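Local coordinates for abhydrolase domain-containing protein (Exiguobacterium antarcticum, PDB 5H3H), which is an esterase of the alpha/beta hydrolase fold that hydrolyses esters, probably through a serine nucleophile, and probably also acts as a perhydrolase, at residues B[58-71]-B[183-196]. Numbering follows the deposited sequence.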
loop_
_atom_site.group_PDB
_atom_site.type_symbol
_atom_site.label_atom_id
_atom_site.label_comp_id
_atom_site.label_asym_id
_atom_site.label_seq_id
_atom_site.Cartn_x
_atom_site.Cartn_y
_atom_site.Cartn_z
ATOM N N GLY B 58 15.284 -7.733 17.939
ATOM C CA GLY B 58 15.249 -7.626 19.396
ATOM C C GLY B 58 14.877 -8.937 20.101
ATOM O O GLY B 58 14.972 -8.978 21.322
ATOM N N TYR B 59 14.394 -9.965 19.364
ATOM C CA TYR B 59 13.807 -11.151 19.991
ATOM C C TYR B 59 14.422 -12.370 19.444
ATOM O O TYR B 59 15.000 -12.321 18.348
ATOM C CB TYR B 59 12.306 -11.206 19.773
ATOM C CG TYR B 59 11.660 -9.989 20.380
ATOM C CD1 TYR B 59 11.623 -8.796 19.683
ATOM C CD2 TYR B 59 11.183 -9.998 21.673
ATOM C CE1 TYR B 59 11.112 -7.643 20.239
ATOM C CE2 TYR B 59 10.641 -8.857 22.231
ATOM C CZ TYR B 59 10.598 -7.703 21.550
ATOM O OH TYR B 59 10.038 -6.607 22.136
ATOM N N GLY B 60 14.345 -13.473 20.223
ATOM C CA GLY B 60 14.668 -14.779 19.674
ATOM C C GLY B 60 16.103 -14.759 19.163
ATOM O O GLY B 60 16.969 -14.285 19.846
ATOM N N LYS B 61 16.339 -15.217 17.951
ATOM C CA LYS B 61 17.702 -15.341 17.404
ATOM C C LYS B 61 18.088 -14.166 16.479
ATOM O O LYS B 61 19.161 -14.135 15.846
ATOM C CB LYS B 61 17.768 -16.666 16.707
ATOM C CG LYS B 61 17.388 -17.794 17.661
ATOM C CD LYS B 61 17.360 -19.156 17.005
ATOM C CE LYS B 61 18.740 -19.582 16.527
ATOM N NZ LYS B 61 19.869 -19.307 17.482
ATOM N N SER B 62 17.222 -13.173 16.413
ATOM C CA SER B 62 17.499 -11.989 15.564
ATOM C C SER B 62 18.515 -11.075 16.243
ATOM O O SER B 62 18.624 -11.112 17.469
ATOM C CB SER B 62 16.208 -11.266 15.266
ATOM O OG SER B 62 15.383 -12.114 14.446
ATOM N N ASP B 63 19.206 -10.244 15.447
ATOM C CA ASP B 63 19.951 -9.070 15.932
ATOM C C ASP B 63 19.020 -8.124 16.697
ATOM O O ASP B 63 17.808 -8.051 16.407
ATOM C CB ASP B 63 20.585 -8.231 14.766
ATOM C CG ASP B 63 21.652 -8.992 13.936
ATOM O OD1 ASP B 63 21.961 -10.184 14.231
ATOM O OD2 ASP B 63 22.143 -8.368 12.946
ATOM N N ALA B 64 19.571 -7.378 17.652
ATOM C CA ALA B 64 18.770 -6.447 18.454
ATOM C C ALA B 64 19.469 -5.081 18.336
ATOM O O ALA B 64 20.287 -4.711 19.166
ATOM C CB ALA B 64 18.657 -6.901 19.901
ATOM N N PRO B 65 19.194 -4.356 17.263
ATOM C CA PRO B 65 19.699 -2.992 17.160
ATOM C C PRO B 65 19.101 -2.032 18.178
ATOM O O PRO B 65 18.164 -2.360 18.936
ATOM C CB PRO B 65 19.248 -2.577 15.745
ATOM C CG PRO B 65 17.982 -3.307 15.557
ATOM C CD PRO B 65 18.212 -4.651 16.191
ATOM N N ALA B 66 19.609 -0.805 18.139
ATOM C CA ALA B 66 19.266 0.222 19.096
ATOM C C ALA B 66 17.874 0.717 18.881
ATOM O O ALA B 66 17.149 0.999 19.839
ATOM C CB ALA B 66 20.271 1.368 18.991
ATOM N N THR B 67 17.469 0.677 17.618
ATOM C CA THR B 67 16.324 1.349 17.163
ATOM C C THR B 67 15.501 0.514 16.157
ATOM O O THR B 67 15.909 -0.592 15.713
ATOM C CB THR B 67 16.817 2.698 16.533
ATOM O OG1 THR B 67 15.770 3.637 16.626
ATOM C CG2 THR B 67 17.290 2.550 15.076
ATOM N N GLY B 68 14.311 1.048 15.876
ATOM C CA GLY B 68 13.424 0.564 14.847
ATOM C C GLY B 68 12.332 -0.375 15.320
ATOM O O GLY B 68 11.882 -1.198 14.544
ATOM N N TYR B 69 11.853 -0.195 16.553
ATOM C CA TYR B 69 10.820 -1.053 17.148
ATOM C C TYR B 69 9.418 -0.514 16.927
ATOM O O TYR B 69 8.426 -1.160 17.316
ATOM C CB TYR B 69 11.153 -1.320 18.639
ATOM C CG TYR B 69 12.456 -2.082 18.783
ATOM C CD1 TYR B 69 12.477 -3.454 18.777
ATOM C CD2 TYR B 69 13.659 -1.430 18.841
ATOM C CE1 TYR B 69 13.660 -4.153 18.855
ATOM C CE2 TYR B 69 14.824 -2.109 18.912
ATOM C CZ TYR B 69 14.827 -3.478 18.953
ATOM O OH TYR B 69 15.994 -4.196 19.003
ATOM N N ASP B 70 9.347 0.662 16.286
ATOM C CA ASP B 70 8.090 1.303 15.856
ATOM C C ASP B 70 7.459 0.422 14.803
ATOM O O ASP B 70 8.158 -0.407 14.160
ATOM C CB ASP B 70 8.373 2.711 15.327
ATOM C CG ASP B 70 9.359 2.701 14.141
ATOM O OD1 ASP B 70 10.579 2.591 14.399
ATOM O OD2 ASP B 70 8.906 2.729 12.967
ATOM N N TYR B 71 6.151 0.454 14.704
ATOM C CA TYR B 71 5.447 -0.542 13.835
ATOM C C TYR B 71 5.790 -0.297 12.382
ATOM O O TYR B 71 5.849 -1.251 11.605
ATOM C CB TYR B 71 3.953 -0.501 14.017
ATOM C CG TYR B 71 3.418 -1.088 15.333
ATOM C CD1 TYR B 71 4.267 -1.582 16.328
ATOM C CD2 TYR B 71 2.067 -1.084 15.607
ATOM C CE1 TYR B 71 3.753 -2.071 17.546
ATOM C CE2 TYR B 71 1.555 -1.579 16.820
ATOM C CZ TYR B 71 2.416 -2.057 17.781
ATOM O OH TYR B 71 1.931 -2.574 18.959
ATOM N N ASP B 183 14.847 -14.739 26.949
ATOM C CA ASP B 183 15.694 -14.673 25.763
ATOM C C ASP B 183 15.678 -13.348 25.019
ATOM O O ASP B 183 16.654 -12.993 24.357
ATOM C CB ASP B 183 15.265 -15.790 24.770
ATOM C CG ASP B 183 16.030 -15.734 23.460
ATOM O OD1 ASP B 183 17.159 -16.270 23.375
ATOM O OD2 ASP B 183 15.530 -15.106 22.510
ATOM N N ALA B 184 14.599 -12.628 25.100
ATOM C CA ALA B 184 14.461 -11.384 24.436
ATOM C C ALA B 184 15.561 -10.397 24.904
ATOM O O ALA B 184 16.020 -10.417 26.066
ATOM C CB ALA B 184 13.086 -10.833 24.690
ATOM N N SER B 185 16.046 -9.592 23.974
ATOM C CA SER B 185 16.913 -8.480 24.358
ATOM C C SER B 185 16.173 -7.524 25.347
ATOM O O SER B 185 15.014 -7.213 25.153
ATOM C CB SER B 185 17.343 -7.698 23.102
ATOM O OG SER B 185 16.252 -6.940 22.549
ATOM N N SER B 186 16.850 -7.057 26.393
ATOM C CA SER B 186 16.224 -6.113 27.321
ATOM C C SER B 186 15.799 -4.839 26.604
ATOM O O SER B 186 14.717 -4.303 26.866
ATOM C CB SER B 186 17.186 -5.755 28.456
ATOM O OG SER B 186 18.466 -5.456 27.910
ATOM N N HIS B 187 16.637 -4.402 25.654
ATOM C CA HIS B 187 16.448 -3.067 25.054
ATOM C C HIS B 187 15.368 -3.109 23.967
ATOM O O HIS B 187 14.598 -2.171 23.833
ATOM C CB HIS B 187 17.714 -2.491 24.548
ATOM C CG HIS B 187 18.480 -3.401 23.662
ATOM N ND1 HIS B 187 18.611 -3.157 22.316
ATOM C CD2 HIS B 187 19.048 -4.603 23.880
ATOM C CE1 HIS B 187 19.339 -4.105 21.771
ATOM N NE2 HIS B 187 19.635 -4.989 22.697
ATOM N N GLY B 188 15.272 -4.208 23.236
ATOM C CA GLY B 188 14.096 -4.415 22.361
ATOM C C GLY B 188 12.785 -4.472 23.110
ATOM O O GLY B 188 11.808 -3.850 22.710
ATOM N N THR B 189 12.774 -5.232 24.213
ATOM C CA THR B 189 11.620 -5.325 25.055
ATOM C C THR B 189 11.176 -3.914 25.448
ATOM O O THR B 189 10.007 -3.602 25.320
ATOM C CB THR B 189 11.881 -6.202 26.283
ATOM O OG1 THR B 189 12.150 -7.534 25.848
ATOM C CG2 THR B 189 10.726 -6.187 27.264
ATOM N N ILE B 190 12.105 -3.064 25.872
ATOM C CA ILE B 190 11.723 -1.678 26.227
ATOM C C ILE B 190 11.176 -0.860 25.044
ATOM O O ILE B 190 10.099 -0.292 25.131
ATOM C CB ILE B 190 12.893 -0.972 26.908
ATOM C CG1 ILE B 190 13.047 -1.582 28.325
ATOM C CG2 ILE B 190 12.738 0.533 26.884
ATOM C CD1 ILE B 190 14.391 -1.309 28.925
ATOM N N GLN B 191 11.938 -0.779 23.970
ATOM C CA GLN B 191 11.537 -0.025 22.773
ATOM C C GLN B 191 10.196 -0.497 22.172
ATOM O O GLN B 191 9.363 0.346 21.789
ATOM C CB GLN B 191 12.656 -0.046 21.704
ATOM C CG GLN B 191 14.030 0.547 22.110
ATOM C CD GLN B 191 14.010 1.996 22.553
ATOM O OE1 GLN B 191 13.568 2.337 23.660
ATOM N NE2 GLN B 191 14.508 2.848 21.706
ATOM N N SER B 192 9.897 -1.805 22.195
ATOM C CA SER B 192 8.596 -2.291 21.719
ATOM C C SER B 192 7.465 -1.941 22.642
ATOM O O SER B 192 6.360 -1.729 22.158
ATOM C CB SER B 192 8.554 -3.807 21.538
ATOM O OG SER B 192 9.507 -4.293 20.625
ATOM N N ALA B 193 7.696 -1.966 23.965
ATOM C CA ALA B 193 6.733 -1.392 24.953
ATOM C C ALA B 193 6.383 0.058 24.677
ATOM O O ALA B 193 5.237 0.424 24.819
ATOM C CB ALA B 193 7.258 -1.519 26.384
ATOM N N ILE B 194 7.351 0.863 24.233
ATOM C CA ILE B 194 7.120 2.272 23.854
ATOM C C ILE B 194 6.197 2.365 22.606
ATOM O O ILE B 194 5.300 3.187 22.563
ATOM C CB ILE B 194 8.466 3.016 23.670
ATOM C CG1 ILE B 194 9.085 3.246 25.046
ATOM C CG2 ILE B 194 8.346 4.314 22.826
ATOM C CD1 ILE B 194 10.444 3.927 25.007
ATOM N N ALA B 195 6.438 1.518 21.613
ATOM C CA ALA B 195 5.567 1.411 20.448
ATOM C C ALA B 195 4.180 0.914 20.874
ATOM O O ALA B 195 3.146 1.459 20.434
ATOM C CB ALA B 195 6.202 0.486 19.431
ATOM N N LEU B 196 4.133 -0.092 21.748
ATOM C CA LEU B 196 2.830 -0.506 22.311
ATOM C C LEU B 196 2.122 0.669 22.953
ATOM O O LEU B 196 0.910 0.861 22.769
ATOM C CB LEU B 196 2.894 -1.687 23.289
ATOM C CG LEU B 196 3.017 -3.065 22.641
ATOM C CD1 LEU B 196 3.674 -4.032 23.615
ATOM C CD2 LEU B 196 1.694 -3.605 22.130
HETATM O O HOH W 1 17.023 -12.264 21.799
#
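Tyr69 turns one ring face to Gly188 CA, which lies 3.9 Å from the centroid and 27° off the normal, a CH-pi contact. Gln191 CB comes within 3.3 Å of Tyr69 CD2, the two side chains crossing at about a right angle. The ring is fixed from its own segment, since Tyr69 OH donates to Pro65 O at 2.8 Å. A leucine in place of Tyr69 would probably uncover Gly188 CA and leave the Pro65 carbonyl without this donor. Tyr59, with CG anti to the carbonyl carbon (chi1 -60°), slants toward the helix so that its OH shares a 2.8 Å hydrogen bond with Ser192 OG, which lies in the ring plane at its edge. Gly58 O is gripped twice by the helix N-cap: Ser185 OG donates in the carbonyl plane onto a lone pair (2.7 Å), and Ser185 N donates at 2.9 Å. The same OG caps Gly188 N. At the far end, Tyr71 OH meets Leu196 CD2 at 3.3 Å, and Leu196 touches the bound ethaneperoxoic acid. The contact thus packs the core loop between strand 50-54 and helix 71-85 against helix 186-198, one of the helices inserted between strands 114-120 and 211-217, consistent with an alpha/beta-hydrolase cap.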